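Local coordinates for epidermal growth factor receptor pathway substrate 8-like protein 1 (Mus musculus, PDB 2CY5) that probably binds tyrosine-containing peptide motifs of partner proteins through its phosphotyrosine-binding (PTB) domain and probably takes part in growth factor receptor signalling, at residues Asp83-Leu97 against Val109-Arg123. Numbering follows the deposited sequence.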
loop_
_atom_site.group_PDB
_atom_site.type_symbol
_atom_site.label_atom_id
_atom_site.label_comp_id
_atom_site.label_asym_id
_atom_site.label_seq_id
_atom_site.Cartn_x
_atom_site.Cartn_y
_atom_site.Cartn_z
ATOM N N ASP A 83 8.896 -1.179 -16.293
ATOM C CA ASP A 83 9.982 -1.732 -17.110
ATOM C C ASP A 83 9.911 -3.238 -17.036
ATOM O O ASP A 83 9.098 -3.821 -16.266
ATOM C CB ASP A 83 11.280 -1.329 -16.621
ATOM C CG ASP A 83 12.392 -1.304 -17.784
ATOM O OD1 ASP A 83 13.549 -0.899 -17.581
ATOM O OD2 ASP A 83 12.096 -1.717 -18.912
ATOM N N ALA A 84 10.657 -3.935 -17.890
ATOM C CA ALA A 84 10.671 -5.371 -17.832
ATOM C C ALA A 84 12.168 -5.650 -17.739
ATOM O O ALA A 84 12.968 -4.979 -18.387
ATOM C CB ALA A 84 10.126 -6.012 -19.055
ATOM N N VAL A 85 12.590 -6.645 -17.003
ATOM C CA VAL A 85 14.025 -6.866 -16.905
ATOM C C VAL A 85 14.303 -8.309 -16.644
ATOM O O VAL A 85 13.421 -8.999 -16.138
ATOM C CB VAL A 85 14.698 -5.941 -15.830
ATOM C CG1 VAL A 85 14.156 -6.213 -14.491
ATOM C CG2 VAL A 85 16.224 -6.155 -15.814
HETATM N N MSE A 86 15.503 -8.772 -17.068
HETATM C CA MSE A 86 16.002 -10.160 -16.861
HETATM C C MSE A 86 17.214 -10.098 -15.945
HETATM O O MSE A 86 18.357 -10.005 -16.392
HETATM C CB MSE A 86 16.498 -10.813 -18.149
HETATM C CG MSE A 86 17.140 -12.204 -17.952
HETATM SE SE MSE A 86 16.281 -13.246 -19.382
HETATM C CE MSE A 86 17.259 -12.124 -20.629
ATOM N N PRO A 87 17.002 -10.161 -14.648
ATOM C CA PRO A 87 18.210 -10.096 -13.800
ATOM C C PRO A 87 19.246 -11.235 -14.075
ATOM O O PRO A 87 18.923 -12.319 -14.640
ATOM C CB PRO A 87 17.631 -10.150 -12.373
ATOM C CG PRO A 87 16.399 -11.043 -12.586
ATOM C CD PRO A 87 15.814 -10.549 -13.887
ATOM N N ARG A 88 20.487 -11.004 -13.654
ATOM C CA ARG A 88 21.507 -12.027 -13.876
ATOM C C ARG A 88 21.144 -13.289 -13.108
ATOM O O ARG A 88 20.874 -13.246 -11.896
ATOM C CB ARG A 88 22.869 -11.504 -13.440
ATOM C CG ARG A 88 23.113 -10.084 -13.942
ATOM C CD ARG A 88 24.599 -9.755 -13.903
ATOM N NE ARG A 88 25.392 -10.572 -14.835
ATOM C CZ ARG A 88 26.659 -10.308 -15.165
ATOM N NH1 ARG A 88 27.273 -9.247 -14.631
ATOM N NH2 ARG A 88 27.298 -11.078 -16.056
ATOM N N GLY A 89 21.076 -14.400 -13.826
ATOM C CA GLY A 89 20.761 -15.633 -13.159
ATOM C C GLY A 89 19.287 -15.940 -13.210
ATOM O O GLY A 89 18.665 -16.397 -12.232
ATOM N N ARG A 90 18.709 -15.705 -14.370
ATOM C CA ARG A 90 17.310 -16.001 -14.528
ATOM C C ARG A 90 17.094 -16.027 -16.029
ATOM O O ARG A 90 17.656 -15.193 -16.754
ATOM C CB ARG A 90 16.510 -14.913 -13.843
ATOM C CG ARG A 90 15.409 -15.409 -12.917
ATOM C CD ARG A 90 15.079 -14.292 -11.903
ATOM N NE ARG A 90 14.023 -14.636 -10.942
ATOM C CZ ARG A 90 13.896 -14.047 -9.756
ATOM N NH1 ARG A 90 14.774 -13.086 -9.428
ATOM N NH2 ARG A 90 12.950 -14.449 -8.882
ATOM N N SER A 91 16.348 -17.029 -16.490
ATOM C CA SER A 91 16.051 -17.186 -17.917
ATOM C C SER A 91 14.810 -16.340 -18.321
ATOM O O SER A 91 14.527 -16.221 -19.507
ATOM C CB SER A 91 15.762 -18.650 -18.214
ATOM O OG SER A 91 14.549 -19.040 -17.573
ATOM N N ARG A 92 14.102 -15.777 -17.304
ATOM C CA ARG A 92 12.875 -14.918 -17.410
ATOM C C ARG A 92 12.902 -13.466 -17.154
ATOM O O ARG A 92 13.614 -12.952 -16.313
ATOM C CB ARG A 92 11.786 -15.375 -16.507
ATOM C CG ARG A 92 11.142 -16.511 -16.926
ATOM C CD ARG A 92 9.808 -16.453 -16.389
ATOM N NE ARG A 92 9.441 -17.739 -15.839
ATOM C CZ ARG A 92 8.229 -17.976 -15.366
ATOM N NH1 ARG A 92 7.337 -17.033 -15.404
ATOM N NH2 ARG A 92 7.898 -19.124 -14.819
ATOM N N SER A 93 11.815 -12.913 -17.651
ATOM C CA SER A 93 11.658 -11.499 -17.548
ATOM C C SER A 93 10.804 -11.109 -16.289
ATOM O O SER A 93 9.881 -11.782 -15.880
ATOM C CB SER A 93 11.040 -11.001 -18.885
ATOM O OG SER A 93 11.450 -9.658 -19.253
ATOM N N LEU A 94 11.200 -10.070 -15.603
ATOM C CA LEU A 94 10.345 -9.603 -14.518
ATOM C C LEU A 94 9.678 -8.289 -15.038
ATOM O O LEU A 94 10.298 -7.474 -15.752
ATOM C CB LEU A 94 11.220 -9.200 -13.383
ATOM C CG LEU A 94 11.962 -10.495 -12.866
ATOM C CD1 LEU A 94 12.765 -10.032 -11.662
ATOM C CD2 LEU A 94 10.955 -11.681 -12.517
ATOM N N LEU A 95 8.468 -8.052 -14.567
ATOM C CA LEU A 95 7.780 -6.848 -14.851
ATOM C C LEU A 95 8.012 -5.921 -13.568
ATOM O O LEU A 95 7.738 -6.313 -12.402
ATOM C CB LEU A 95 6.291 -7.121 -14.959
ATOM C CG LEU A 95 5.552 -5.743 -15.060
ATOM C CD1 LEU A 95 5.809 -5.005 -16.393
ATOM C CD2 LEU A 95 3.913 -5.992 -14.987
ATOM N N LEU A 96 8.558 -4.748 -13.754
ATOM C CA LEU A 96 8.733 -3.874 -12.602
ATOM C C LEU A 96 7.785 -2.730 -12.738
ATOM O O LEU A 96 7.604 -2.083 -13.840
ATOM C CB LEU A 96 10.146 -3.406 -12.632
ATOM C CG LEU A 96 10.734 -2.762 -11.383
ATOM C CD1 LEU A 96 12.247 -2.643 -11.495
ATOM C CD2 LEU A 96 10.199 -1.490 -11.382
ATOM N N LEU A 97 7.048 -2.434 -11.685
ATOM C CA LEU A 97 6.157 -1.238 -11.680
ATOM C C LEU A 97 6.496 -0.355 -10.455
ATOM O O LEU A 97 6.548 -0.854 -9.328
ATOM C CB LEU A 97 4.649 -1.577 -11.577
ATOM C CG LEU A 97 3.854 -1.981 -12.750
ATOM C CD1 LEU A 97 2.444 -2.455 -12.180
ATOM C CD2 LEU A 97 3.670 -0.713 -13.581
ATOM N N VAL A 109 8.146 -0.167 -5.122
ATOM C CA VAL A 109 8.544 -0.979 -6.267
ATOM C C VAL A 109 7.710 -2.285 -6.216
ATOM O O VAL A 109 7.723 -2.958 -5.169
ATOM C CB VAL A 109 10.001 -1.319 -6.155
ATOM C CG1 VAL A 109 10.336 -2.480 -7.210
ATOM C CG2 VAL A 109 10.776 0.023 -6.345
ATOM N N HIS A 110 7.018 -2.644 -7.287
ATOM C CA HIS A 110 6.316 -3.928 -7.307
ATOM C C HIS A 110 7.033 -4.840 -8.438
ATOM O O HIS A 110 7.286 -4.370 -9.592
ATOM C CB HIS A 110 4.908 -3.745 -7.736
ATOM C CG HIS A 110 4.093 -2.788 -6.901
ATOM N ND1 HIS A 110 3.440 -3.193 -5.751
ATOM C CD2 HIS A 110 3.849 -1.446 -7.030
ATOM C CE1 HIS A 110 2.853 -2.125 -5.201
ATOM N NE2 HIS A 110 3.092 -1.059 -5.945
ATOM N N PHE A 111 7.373 -6.079 -8.104
ATOM C CA PHE A 111 7.949 -6.996 -9.102
ATOM C C PHE A 111 6.968 -8.143 -9.338
ATOM O O PHE A 111 6.428 -8.793 -8.357
ATOM C CB PHE A 111 9.245 -7.603 -8.587
ATOM C CG PHE A 111 10.465 -6.823 -8.876
ATOM C CD1 PHE A 111 11.001 -6.795 -10.120
ATOM C CD2 PHE A 111 11.116 -6.155 -7.830
ATOM C CE1 PHE A 111 12.212 -6.146 -10.383
ATOM C CE2 PHE A 111 12.345 -5.479 -8.047
ATOM C CZ PHE A 111 12.941 -5.468 -9.342
ATOM N N PHE A 112 6.807 -8.473 -10.656
ATOM C CA PHE A 112 5.924 -9.586 -11.101
ATOM C C PHE A 112 6.673 -10.428 -12.077
ATOM O O PHE A 112 7.564 -9.957 -12.772
ATOM C CB PHE A 112 4.631 -9.079 -11.755
ATOM C CG PHE A 112 3.850 -8.132 -10.905
ATOM C CD1 PHE A 112 4.143 -6.726 -10.920
ATOM C CD2 PHE A 112 2.776 -8.550 -10.190
ATOM C CE1 PHE A 112 3.322 -5.774 -10.255
ATOM C CE2 PHE A 112 1.894 -7.602 -9.457
ATOM C CZ PHE A 112 2.172 -6.200 -9.516
ATOM N N GLN A 113 6.393 -11.718 -12.032
ATOM C CA GLN A 113 7.057 -12.717 -12.921
ATOM C C GLN A 113 6.021 -12.943 -13.963
ATOM O O GLN A 113 4.846 -13.131 -13.687
ATOM C CB GLN A 113 7.186 -14.013 -12.206
ATOM C CG GLN A 113 7.885 -15.026 -12.942
ATOM C CD GLN A 113 8.137 -16.176 -12.012
ATOM O OE1 GLN A 113 7.226 -16.693 -11.267
ATOM N NE2 GLN A 113 9.378 -16.591 -12.023
ATOM N N GLY A 114 6.396 -12.933 -15.224
ATOM C CA GLY A 114 5.317 -13.082 -16.197
ATOM C C GLY A 114 5.246 -14.607 -16.399
ATOM O O GLY A 114 6.210 -15.290 -16.021
ATOM N N LEU A 115 4.130 -15.129 -16.927
ATOM C CA LEU A 115 4.110 -16.546 -17.231
ATOM C C LEU A 115 4.285 -16.730 -18.796
ATOM O O LEU A 115 5.267 -16.311 -19.418
ATOM C CB LEU A 115 2.801 -17.076 -16.777
ATOM C CG LEU A 115 2.652 -16.656 -15.250
ATOM C CD1 LEU A 115 1.252 -16.932 -14.674
ATOM C CD2 LEU A 115 3.719 -17.567 -14.521
ATOM N N LEU A 116 3.265 -17.284 -19.421
ATOM C CA LEU A 116 3.445 -17.542 -20.883
ATOM C C LEU A 116 3.627 -16.232 -21.726
ATOM O O LEU A 116 4.460 -16.191 -22.630
ATOM C CB LEU A 116 2.233 -18.380 -21.395
ATOM C CG LEU A 116 2.474 -18.935 -22.816
ATOM C CD1 LEU A 116 3.677 -19.861 -23.031
ATOM C CD2 LEU A 116 1.190 -19.796 -22.977
ATOM N N LEU A 117 2.913 -15.173 -21.364
ATOM C CA LEU A 117 3.027 -13.911 -22.048
ATOM C C LEU A 117 4.236 -13.039 -21.707
ATOM O O LEU A 117 4.422 -12.061 -22.344
ATOM C CB LEU A 117 1.693 -13.142 -21.953
ATOM C CG LEU A 117 0.593 -13.973 -22.698
ATOM C CD1 LEU A 117 -0.814 -13.416 -22.533
ATOM C CD2 LEU A 117 0.937 -13.984 -24.266
ATOM N N GLY A 118 5.119 -13.424 -20.823
ATOM C CA GLY A 118 6.334 -12.637 -20.547
ATOM C C GLY A 118 5.971 -11.272 -19.954
ATOM O O GLY A 118 4.813 -10.832 -19.986
ATOM N N ALA A 119 6.958 -10.521 -19.569
ATOM C CA ALA A 119 6.767 -9.210 -18.924
ATOM C C ALA A 119 6.852 -8.157 -20.002
ATOM O O ALA A 119 6.323 -7.087 -19.852
ATOM C CB ALA A 119 8.032 -8.929 -17.889
ATOM N N GLU A 120 7.568 -8.464 -21.108
ATOM C CA GLU A 120 7.746 -7.449 -22.165
ATOM C C GLU A 120 6.453 -7.007 -22.816
ATOM O O GLU A 120 6.291 -5.773 -23.094
ATOM C CB GLU A 120 8.621 -7.990 -23.289
ATOM C CG GLU A 120 8.942 -6.866 -24.183
ATOM C CD GLU A 120 9.913 -5.887 -23.479
ATOM O OE1 GLU A 120 9.754 -4.673 -23.818
ATOM O OE2 GLU A 120 10.799 -6.372 -22.646
ATOM N N LEU A 121 5.565 -7.939 -22.981
ATOM C CA LEU A 121 4.253 -7.629 -23.615
ATOM C C LEU A 121 3.459 -6.825 -22.674
ATOM O O LEU A 121 2.753 -5.900 -23.065
ATOM C CB LEU A 121 3.527 -8.943 -23.916
ATOM C CG LEU A 121 2.190 -8.914 -24.669
ATOM C CD1 LEU A 121 2.430 -8.441 -26.071
ATOM C CD2 LEU A 121 1.525 -10.283 -24.792
ATOM N N ILE A 122 3.610 -7.081 -21.372
ATOM C CA ILE A 122 2.736 -6.303 -20.416
ATOM C C ILE A 122 3.266 -4.893 -20.260
ATOM O O ILE A 122 2.456 -3.949 -20.168
ATOM C CB ILE A 122 2.648 -7.015 -18.978
ATOM C CG1 ILE A 122 2.088 -8.486 -19.093
ATOM C CG2 ILE A 122 1.729 -6.197 -18.080
ATOM C CD1 ILE A 122 2.345 -9.381 -17.764
ATOM N N ARG A 123 4.609 -4.755 -20.200
ATOM C CA ARG A 123 5.286 -3.458 -20.184
ATOM C C ARG A 123 4.813 -2.606 -21.371
ATOM O O ARG A 123 4.439 -1.445 -21.167
ATOM C CB ARG A 123 6.789 -3.626 -20.272
ATOM C CG ARG A 123 7.501 -2.252 -20.414
ATOM C CD ARG A 123 8.926 -2.468 -20.823
ATOM N NE ARG A 123 8.805 -2.770 -22.241
ATOM C CZ ARG A 123 8.445 -1.835 -23.129
ATOM N NH1 ARG A 123 8.193 -0.583 -22.743
ATOM N NH2 ARG A 123 8.308 -2.176 -24.394
HETATM O O HOH W 1 12.975 -8.093 -21.074
#
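Strands 94-97 and 109-114 run antiparallel, segment axes 4.6 Å apart at closest, and Leu95 and Leu97 pair with Phe112 and His110 through four backbone hydrogen bonds, three nearly straight and that from Phe112 N to Leu95 O more bent (155° at the hydrogen). On one face of the sheet Leu96 lies over the Phe111 ring in a CH-pi contact: its CG sits 4.2 Å from the ring centroid, offset toward the rim, while Leu94 CD1 meets Phe111 CD1. On the other face Leu95 has CG anti to its own N (chi1 172°); its CD2 branch reaches Ile122 CG2 at 3.8 Å, crossing that side chain at about a right angle. Ala119 CB lies 3.4 Å from Leu94 C.

Arg123 lays its CD 3.7 Å from Ala84 N, then bends at chi3 (77°) so that NE and NH2 both donate to Glu120 OE1 in a side-on salt bridge, NE at 2.6 Å. Replacing it with alanine removes the methylene against Ala84 N and would probably leave the Glu120 carboxylate without its charged mate. A water links Glu120 OE2 to Ser93 OG.

In this PH-like PTB fold the C-terminal helix 118-133 closes off the sheet on the Leu95 face, whereas helix 30-42 meets Leu94 and Leu96 on the opposite face; strand 9-20 flanks 108-114. Edge strand 79-85 runs alongside the C-terminal helix; PTB domains usually bind peptide between the two, and Arg123 probably lies beside that groove.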